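Local coordinates for protein short chain dehydrogenase (Leptospira borgpetersenii serovar Hardjo-bovis, PDB 6UH2) that binds NAD+ and probably acts as a short-chain dehydrogenase, interconverting an alcohol (CH-OH) and a carbonyl with this dinucleotide as cofactor, at residues N115-V118 against H119-N123. Residues are numbered along the deposited sequence; the frame is centred on the assembly and turned at random.
Sequences NEVV and HVNLN. With NAD (nicotinamide-adenine-dinucleotide), chain D.
Val117 and Asn121, one turn apart in helix 111-139, run alongside each other in the same direction, with Val117 CG1 3.5 Å from Asn121 ND2. Both are buried, and this is the tightly packed side of the contact. Between the two residues the backbone makes an ordinary alpha-helical bond, Asn121 N to Val117 O at 2.9 Å. The Asn121 amide is held at both ends: ND2 is hydrogen-bonded to Thr176 OG1 and OD1 to the backbone N of Ile100. With its side chain also close to those of Tyr173 and Lys177, both NAD-binding, Asn121 fits the asparagine that joins Ser, Tyr and Lys in the catalytic tetrad of classical short-chain dehydrogenases, a role inferred from the family. Around Asn121 itself the helix widens, consistent with the bend described at this asparagine in those enzymes. Val118 O accepts from Leu122 N at 2.7 Å and also from Asn123 N at 3.1 Å; the two donors come from opposite faces of its carbonyl plane, and the second bond, spanning five residues, marks a pi-type turn. Beside Asn121, Val120 faces the cofactor, its CG2 3.7 Å from adenine N6A of NAD. The solvent side is looser and is joined through water. Exposed Glu116, its chain bent at chi2 (50°), reaches Val120 CG2 with OE1 at 3.8 Å, while OE2 accepts a hydrogen bond from a water. That same water sits in the plane of the His119 ring, at its edge, 2.6 Å from ND1, and so links the carboxylate to the imidazole, which do not meet directly. The imidazole lies with one face over Asn115 O, which stands 2.9 Å from the ring plane, displaced from the ring centre toward its margin, while accepting the backbone bond from His119 N.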
loop_
_atom_site.group_PDB
_atom_site.type_symbol
_atom_site.label_atom_id
_atom_site.label_comp_id
_atom_site.label_asym_id
_atom_site.label_seq_id
_atom_site.Cartn_x
_atom_site.Cartn_y
_atom_site.Cartn_z
ATOM N N ASN B 115 -17.738 -20.117 16.578
ATOM C CA ASN B 115 -16.566 -20.965 16.386
ATOM C C ASN B 115 -16.259 -21.202 14.914
ATOM O O ASN B 115 -15.091 -21.368 14.551
ATOM C CB ASN B 115 -16.770 -22.298 17.108
ATOM C CG ASN B 115 -16.789 -22.131 18.601
ATOM O OD1 ASN B 115 -16.182 -21.199 19.128
ATOM N ND2 ASN B 115 -17.477 -23.021 19.295
ATOM N N GLU B 116 -17.280 -21.245 14.055
ATOM C CA GLU B 116 -17.007 -21.468 12.638
ATOM C C GLU B 116 -16.266 -20.284 12.032
ATOM O O GLU B 116 -15.330 -20.466 11.245
ATOM C CB GLU B 116 -18.311 -21.731 11.880
ATOM C CG GLU B 116 -18.107 -22.410 10.536
ATOM C CD GLU B 116 -17.212 -23.639 10.642
ATOM O OE1 GLU B 116 -16.102 -23.625 10.065
ATOM O OE2 GLU B 116 -17.612 -24.609 11.322
ATOM N N VAL B 117 -16.652 -19.062 12.405
ATOM C CA VAL B 117 -15.971 -17.880 11.878
ATOM C C VAL B 117 -14.538 -17.819 12.398
ATOM O O VAL B 117 -13.603 -17.492 11.650
ATOM C CB VAL B 117 -16.761 -16.605 12.231
ATOM C CG1 VAL B 117 -15.985 -15.349 11.793
ATOM C CG2 VAL B 117 -18.156 -16.638 11.586
ATOM N N VAL B 118 -14.346 -18.115 13.688
ATOM C CA VAL B 118 -12.998 -18.166 14.257
ATOM C C VAL B 118 -12.136 -19.182 13.508
ATOM O O VAL B 118 -10.993 -18.899 13.128
ATOM C CB VAL B 118 -13.074 -18.481 15.762
ATOM C CG1 VAL B 118 -11.688 -18.829 16.307
ATOM C CG2 VAL B 118 -13.709 -17.301 16.525
ATOM N N HIS B 119 -12.671 -20.384 13.284
ATOM C CA HIS B 119 -11.857 -21.444 12.693
ATOM C C HIS B 119 -11.401 -21.092 11.284
ATOM O O HIS B 119 -10.230 -21.288 10.945
ATOM C CB HIS B 119 -12.618 -22.762 12.731
ATOM C CG HIS B 119 -12.825 -23.250 14.125
ATOM N ND1 HIS B 119 -13.795 -24.161 14.473
ATOM C CD2 HIS B 119 -12.202 -22.902 15.274
ATOM C CE1 HIS B 119 -13.748 -24.369 15.777
ATOM N NE2 HIS B 119 -12.792 -23.610 16.286
ATOM N N VAL B 120 -12.288 -20.544 10.453
ATOM C CA VAL B 120 -11.871 -20.193 9.095
ATOM C C VAL B 120 -10.929 -18.996 9.124
ATOM O O VAL B 120 -9.843 -19.025 8.527
ATOM C CB VAL B 120 -13.099 -19.932 8.197
ATOM C CG1 VAL B 120 -12.672 -19.415 6.827
ATOM C CG2 VAL B 120 -13.913 -21.211 8.037
ATOM N N ASN B 121 -11.314 -17.936 9.846
ATOM C CA ASN B 121 -10.569 -16.682 9.783
ATOM C C ASN B 121 -9.270 -16.756 10.588
ATOM O O ASN B 121 -8.197 -16.442 10.064
ATOM C CB ASN B 121 -11.447 -15.514 10.266
ATOM C CG ASN B 121 -12.655 -15.253 9.353
ATOM O OD1 ASN B 121 -12.923 -15.999 8.398
ATOM N ND2 ASN B 121 -13.402 -14.191 9.662
ATOM N N LEU B 122 -9.338 -17.177 11.858
ATOM C CA LEU B 122 -8.138 -17.189 12.700
ATOM C C LEU B 122 -7.338 -18.485 12.565
ATOM O O LEU B 122 -6.149 -18.445 12.234
ATOM C CB LEU B 122 -8.494 -16.954 14.179
ATOM C CG LEU B 122 -8.768 -15.542 14.685
ATOM C CD1 LEU B 122 -8.915 -15.560 16.209
ATOM C CD2 LEU B 122 -7.672 -14.542 14.247
ATOM N N ASN B 123 -7.957 -19.638 12.866
ATOM C CA ASN B 123 -7.239 -20.912 12.748
ATOM C C ASN B 123 -6.689 -21.118 11.341
ATOM O O ASN B 123 -5.554 -21.581 11.166
ATOM C CB ASN B 123 -8.143 -22.098 13.116
ATOM C CG ASN B 123 -8.465 -22.146 14.592
ATOM O OD1 ASN B 123 -9.238 -21.334 15.083
ATOM N ND2 ASN B 123 -7.851 -23.085 15.312
HETATM P PA NAD D . -16.345 -15.106 -0.685
HETATM O O1A NAD D . -17.434 -15.546 0.326
HETATM O O2A NAD D . -16.735 -14.753 -2.121
HETATM O O5B NAD D . -15.127 -16.200 -0.745
HETATM C C5B NAD D . -14.577 -16.827 0.399
HETATM C C4B NAD D . -13.986 -18.102 -0.140
HETATM O O4B NAD D . -13.385 -18.748 1.044
HETATM C C3B NAD D . -15.033 -19.071 -0.713
HETATM O O3B NAD D . -14.595 -19.596 -1.990
HETATM C C2B NAD D . -15.045 -20.210 0.316
HETATM O O2B NAD D . -15.353 -21.477 -0.281
HETATM C C1B NAD D . -13.629 -20.127 0.933
HETATM N N9A NAD D . -13.671 -20.852 2.199
HETATM C C8A NAD D . -14.687 -20.874 3.153
HETATM N N7A NAD D . -14.404 -21.692 4.131
HETATM C C5A NAD D . -13.169 -22.252 3.805
HETATM C C6A NAD D . -12.360 -23.198 4.425
HETATM N N6A NAD D . -12.695 -23.779 5.594
HETATM N N1A NAD D . -11.197 -23.519 3.837
HETATM C C2A NAD D . -10.849 -22.953 2.680
HETATM N N3A NAD D . -11.565 -22.050 2.005
HETATM C C4A NAD D . -12.719 -21.729 2.611
HETATM O O3 NAD D . -15.507 -13.869 -0.062
HETATM P PN NAD D . -14.792 -12.578 -0.713
HETATM O O1N NAD D . -15.741 -11.353 -0.693
HETATM O O2N NAD D . -14.045 -13.051 -1.964
HETATM O O5D NAD D . -13.744 -12.318 0.574
HETATM C C5D NAD D . -12.407 -12.754 0.460
HETATM C C4D NAD D . -11.664 -12.191 1.669
HETATM O O4D NAD D . -11.839 -10.722 1.778
HETATM C C3D NAD D . -12.273 -12.731 2.962
HETATM O O3D NAD D . -11.263 -12.888 3.967
HETATM C C2D NAD D . -13.234 -11.613 3.469
HETATM O O2D NAD D . -13.407 -11.605 4.877
HETATM C C1D NAD D . -12.426 -10.370 3.002
HETATM N N1N NAD D . -13.272 -9.149 2.750
HETATM C C2N NAD D . -14.317 -9.180 1.878
HETATM C C3N NAD D . -15.057 -8.041 1.685
HETATM C C7N NAD D . -16.203 -8.088 0.733
HETATM O O7N NAD D . -16.968 -7.136 0.705
HETATM N N7N NAD D . -16.340 -9.172 -0.063
HETATM C C4N NAD D . -14.708 -6.876 2.389
HETATM C C5N NAD D . -13.659 -6.877 3.260
HETATM C C6N NAD D . -12.927 -8.049 3.432
HETATM O O HOH W 1 -15.156 -25.348 12.648
#